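Local coordinates for protein 2-dehydropantoate 2-reductase (PDB 3EGO) that probably catalyses the NADPH-dependent reduction of ketopantoate to pantoic acid, the second step in making pantoate for pantothenate biosynthesis, at residues V27-A37 with C58-F68. Sequence-based numbering, arbitrary orientation.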
loop_
_atom_site.group_PDB
_atom_site.type_symbol
_atom_site.label_atom_id
_atom_site.label_comp_id
_atom_site.label_asym_id
_atom_site.label_seq_id
_atom_site.Cartn_x
_atom_site.Cartn_y
_atom_site.Cartn_z
ATOM N N VAL A 27 -39.606 9.789 -14.860
ATOM C CA VAL A 27 -38.230 9.285 -14.765
ATOM C C VAL A 27 -38.087 7.882 -15.331
ATOM O O VAL A 27 -38.949 7.031 -15.136
ATOM C CB VAL A 27 -37.736 9.267 -13.279
ATOM C CG1 VAL A 27 -36.344 8.695 -13.177
ATOM C CG2 VAL A 27 -37.788 10.672 -12.698
ATOM N N THR A 28 -36.986 7.682 -16.039
ATOM C CA THR A 28 -36.511 6.367 -16.417
ATOM C C THR A 28 -35.096 6.196 -15.910
ATOM O O THR A 28 -34.242 7.066 -16.133
ATOM C CB THR A 28 -36.424 6.261 -17.930
ATOM O OG1 THR A 28 -37.647 6.793 -18.502
ATOM C CG2 THR A 28 -36.224 4.804 -18.364
ATOM N N VAL A 29 -34.841 5.056 -15.265
ATOM C CA VAL A 29 -33.484 4.667 -14.908
ATOM C C VAL A 29 -32.918 3.814 -16.020
ATOM O O VAL A 29 -33.536 2.810 -16.399
ATOM C CB VAL A 29 -33.510 3.886 -13.595
ATOM C CG1 VAL A 29 -32.094 3.394 -13.181
ATOM C CG2 VAL A 29 -34.079 4.807 -12.526
ATOM N N VAL A 30 -31.787 4.241 -16.570
ATOM C CA VAL A 30 -31.107 3.501 -17.625
ATOM C C VAL A 30 -29.985 2.734 -16.934
ATOM O O VAL A 30 -29.010 3.324 -16.450
ATOM C CB VAL A 30 -30.545 4.456 -18.714
ATOM C CG1 VAL A 30 -29.723 3.683 -19.767
ATOM C CG2 VAL A 30 -31.657 5.286 -19.338
ATOM N N THR A 31 -30.184 1.422 -16.819
ATOM C CA THR A 31 -29.291 0.526 -16.075
ATOM C C THR A 31 -28.571 -0.354 -17.095
ATOM O O THR A 31 -29.127 -0.686 -18.121
ATOM C CB THR A 31 -30.092 -0.430 -15.130
ATOM O OG1 THR A 31 -30.977 -1.261 -15.893
ATOM C CG2 THR A 31 -30.941 0.324 -14.131
ATOM N N ARG A 32 -27.343 -0.765 -16.813
ATOM C CA ARG A 32 -26.660 -1.655 -17.748
ATOM C C ARG A 32 -27.209 -3.094 -17.702
ATOM O O ARG A 32 -27.162 -3.805 -18.718
ATOM C CB ARG A 32 -25.140 -1.638 -17.529
ATOM C CG ARG A 32 -24.639 -2.575 -16.415
ATOM C CD ARG A 32 -23.184 -2.947 -16.638
ATOM N NE ARG A 32 -22.997 -3.869 -17.765
ATOM C CZ ARG A 32 -21.957 -3.830 -18.603
ATOM N NH1 ARG A 32 -21.021 -2.900 -18.462
ATOM N NH2 ARG A 32 -21.855 -4.709 -19.590
ATOM N N ARG A 33 -27.750 -3.514 -16.552
ATOM C CA ARG A 33 -28.338 -4.881 -16.423
ATOM C C ARG A 33 -29.867 -4.960 -16.589
ATOM O O ARG A 33 -30.635 -4.340 -15.840
ATOM C CB ARG A 33 -27.929 -5.529 -15.105
ATOM C CG ARG A 33 -26.442 -5.435 -14.827
ATOM C CD ARG A 33 -26.132 -5.743 -13.371
ATOM N NE ARG A 33 -26.423 -4.647 -12.439
ATOM C CZ ARG A 33 -27.332 -4.703 -11.461
ATOM N NH1 ARG A 33 -28.073 -5.789 -11.271
ATOM N NH2 ARG A 33 -27.502 -3.668 -10.666
ATOM N N GLN A 34 -30.315 -5.731 -17.585
ATOM C CA GLN A 34 -31.764 -5.873 -17.843
ATOM C C GLN A 34 -32.535 -6.334 -16.599
ATOM O O GLN A 34 -33.718 -6.015 -16.402
ATOM C CB GLN A 34 -31.971 -6.840 -19.035
ATOM C CG GLN A 34 -33.296 -6.688 -19.771
ATOM C CD GLN A 34 -33.101 -6.714 -21.292
ATOM O OE1 GLN A 34 -33.517 -7.657 -21.970
ATOM N NE2 GLN A 34 -32.444 -5.674 -21.829
ATOM N N GLU A 35 -31.874 -7.093 -15.740
ATOM C CA GLU A 35 -32.547 -7.609 -14.541
ATOM C C GLU A 35 -32.884 -6.485 -13.576
ATOM O O GLU A 35 -33.909 -6.524 -12.872
ATOM C CB GLU A 35 -31.643 -8.597 -13.829
ATOM C CG GLU A 35 -30.202 -8.215 -13.972
ATOM C CD GLU A 35 -29.337 -8.831 -12.899
ATOM O OE1 GLU A 35 -29.765 -9.873 -12.315
ATOM O OE2 GLU A 35 -28.247 -8.263 -12.644
ATOM N N GLN A 36 -32.000 -5.493 -13.493
ATOM C CA GLN A 36 -32.381 -4.352 -12.669
ATOM C C GLN A 36 -33.471 -3.554 -13.344
ATOM O O GLN A 36 -34.424 -3.178 -12.717
ATOM C CB GLN A 36 -31.200 -3.445 -12.426
ATOM C CG GLN A 36 -31.632 -2.207 -11.594
ATOM C CD GLN A 36 -30.425 -1.363 -11.213
ATOM O OE1 GLN A 36 -29.430 -1.324 -11.926
ATOM N NE2 GLN A 36 -30.510 -0.701 -10.076
ATOM N N ALA A 37 -33.306 -3.255 -14.634
ATOM C CA ALA A 37 -34.316 -2.514 -15.364
ATOM C C ALA A 37 -35.677 -3.181 -15.242
ATOM O O ALA A 37 -36.690 -2.509 -15.039
ATOM C CB ALA A 37 -33.894 -2.314 -16.839
ATOM N N CYS A 58 -41.318 4.097 -11.509
ATOM C CA CYS A 58 -40.262 4.640 -12.358
ATOM C C CYS A 58 -40.172 3.740 -13.590
ATOM O O CYS A 58 -40.361 2.543 -13.454
ATOM C CB CYS A 58 -38.947 4.544 -11.549
ATOM S SG CYS A 58 -37.509 5.324 -12.204
ATOM N N SER A 59 -39.825 4.285 -14.755
ATOM C CA SER A 59 -39.508 3.420 -15.902
ATOM C C SER A 59 -38.029 3.067 -15.858
ATOM O O SER A 59 -37.255 3.677 -15.105
ATOM C CB SER A 59 -39.866 4.083 -17.241
ATOM O OG SER A 59 -41.201 4.545 -17.202
ATOM N N ALA A 60 -37.630 2.072 -16.647
ATOM C CA ALA A 60 -36.244 1.661 -16.713
ATOM C C ALA A 60 -35.901 1.100 -18.100
ATOM O O ALA A 60 -36.786 0.688 -18.856
ATOM C CB ALA A 60 -35.936 0.662 -15.618
ATOM N N ASP A 61 -34.630 1.089 -18.439
ATOM C CA ASP A 61 -34.209 0.645 -19.749
ATOM C C ASP A 61 -32.729 0.359 -19.661
ATOM O O ASP A 61 -32.094 0.720 -18.673
ATOM C CB ASP A 61 -34.454 1.748 -20.775
ATOM C CG ASP A 61 -34.830 1.207 -22.142
ATOM O OD1 ASP A 61 -35.873 1.673 -22.670
ATOM O OD2 ASP A 61 -34.088 0.333 -22.673
ATOM N N THR A 62 -32.176 -0.275 -20.702
ATOM C CA THR A 62 -30.780 -0.639 -20.718
ATOM C C THR A 62 -30.115 0.207 -21.784
ATOM O O THR A 62 -28.924 0.127 -22.022
ATOM C CB THR A 62 -30.607 -2.152 -20.990
ATOM O OG1 THR A 62 -31.449 -2.533 -22.072
ATOM C CG2 THR A 62 -31.038 -2.962 -19.762
ATOM N N SER A 63 -30.908 1.066 -22.396
ATOM C CA SER A 63 -30.353 1.982 -23.367
ATOM C C SER A 63 -31.104 3.300 -23.334
ATOM O O SER A 63 -32.240 3.378 -22.869
ATOM C CB SER A 63 -30.406 1.344 -24.758
ATOM O OG SER A 63 -31.765 1.061 -25.074
ATOM N N ILE A 64 -30.439 4.347 -23.800
ATOM C CA ILE A 64 -31.074 5.656 -23.927
ATOM C C ILE A 64 -31.842 5.614 -25.239
ATOM O O ILE A 64 -31.264 5.713 -26.323
ATOM C CB ILE A 64 -30.035 6.802 -23.983
ATOM C CG1 ILE A 64 -29.105 6.744 -22.768
ATOM C CG2 ILE A 64 -30.721 8.197 -24.064
ATOM C CD1 ILE A 64 -27.946 7.674 -22.869
ATOM N N ASN A 65 -33.144 5.422 -25.160
ATOM C CA ASN A 65 -33.888 5.392 -26.394
ATOM C C ASN A 65 -35.125 6.288 -26.350
ATOM O O ASN A 65 -36.136 6.036 -27.024
ATOM C CB ASN A 65 -34.146 3.954 -26.894
ATOM C CG ASN A 65 -34.552 3.014 -25.797
ATOM O OD1 ASN A 65 -35.629 3.159 -25.212
ATOM N ND2 ASN A 65 -33.707 2.023 -25.520
ATOM N N SER A 66 -35.012 7.331 -25.527
ATOM C CA SER A 66 -35.914 8.485 -25.572
ATOM C C SER A 66 -35.161 9.798 -25.767
ATOM O O SER A 66 -33.920 9.869 -25.626
ATOM C CB SER A 66 -36.811 8.571 -24.328
ATOM O OG SER A 66 -37.763 7.524 -24.313
ATOM N N ASP A 67 -35.927 10.825 -26.136
ATOM C CA ASP A 67 -35.442 12.194 -26.137
ATOM C C ASP A 67 -35.792 12.807 -24.779
ATOM O O ASP A 67 -36.874 13.379 -24.600
ATOM C CB ASP A 67 -36.097 13.001 -27.270
ATOM C CG ASP A 67 -35.365 12.852 -28.597
ATOM O OD1 ASP A 67 -34.352 12.113 -28.645
ATOM O OD2 ASP A 67 -35.800 13.486 -29.595
ATOM N N PHE A 68 -34.881 12.686 -23.817
ATOM C CA PHE A 68 -35.164 13.194 -22.468
ATOM C C PHE A 68 -34.961 14.693 -22.399
ATOM O O PHE A 68 -34.115 15.229 -23.092
ATOM C CB PHE A 68 -34.285 12.491 -21.440
ATOM C CG PHE A 68 -34.591 11.041 -21.309
ATOM C CD1 PHE A 68 -35.684 10.621 -20.562
ATOM C CD2 PHE A 68 -33.815 10.097 -21.960
ATOM C CE1 PHE A 68 -35.990 9.265 -20.422
ATOM C CE2 PHE A 68 -34.114 8.736 -21.837
ATOM C CZ PHE A 68 -35.186 8.316 -21.074
#
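Val29 and Thr31 alternate with Ser59 and Asp61 in a parallel ladder. Ser59 N gives to Val27 O at 2.9 Å, Val29 N to Ser59 O at 2.8 Å, Asp61 N to Val29 O, and Thr31 N to Asp61 O. At the end of the ladder, Asp61 turns its carboxylate back on its own chain: OD2 takes Thr62 N on its anti lone pair at 2.8 Å and Ser63 N from above the carboxylate plane, and the second of these closes an Asx turn where the strand ends. Gln34 reaches across from the first turn of helix 34-43, its NE2 making a weak bond to Thr62 OG1.

Thr28 divides its two branches. CG2, anti to the backbone N (chi1 of OG1 -46°), lies over the Ser59-Ala60 peptide, 3.5 Å from Ala60 N, while OG1 meets the edge of the Phe68 ring near its plane, 3.5 Å from CE1. Replacing Thr28 by alanine removes both branches, and would probably leave a gap over the Ser59-Ala60 peptide and beside the Phe68 edge, with CB alone remaining nearby. Val30 shares that face, its CG1 resting on the Ser63 backbone and near Ile64. On the other face Ala37 CB packs against Ala60 CB at 3.8 Å, joining the helix to the sheet.

Strand 26-30 lies between strand 52-61 and strand 4-8, where Thr28 bonds through its backbone to Ile5 and Ile7, and Val30 to Ile7. With helix 34-43 and Val29 close to Gly10 of the probable NADP(+)-binding glycine-rich loop, this is part of the parallel sheet of a Rossmann-type nucleotide-binding domain.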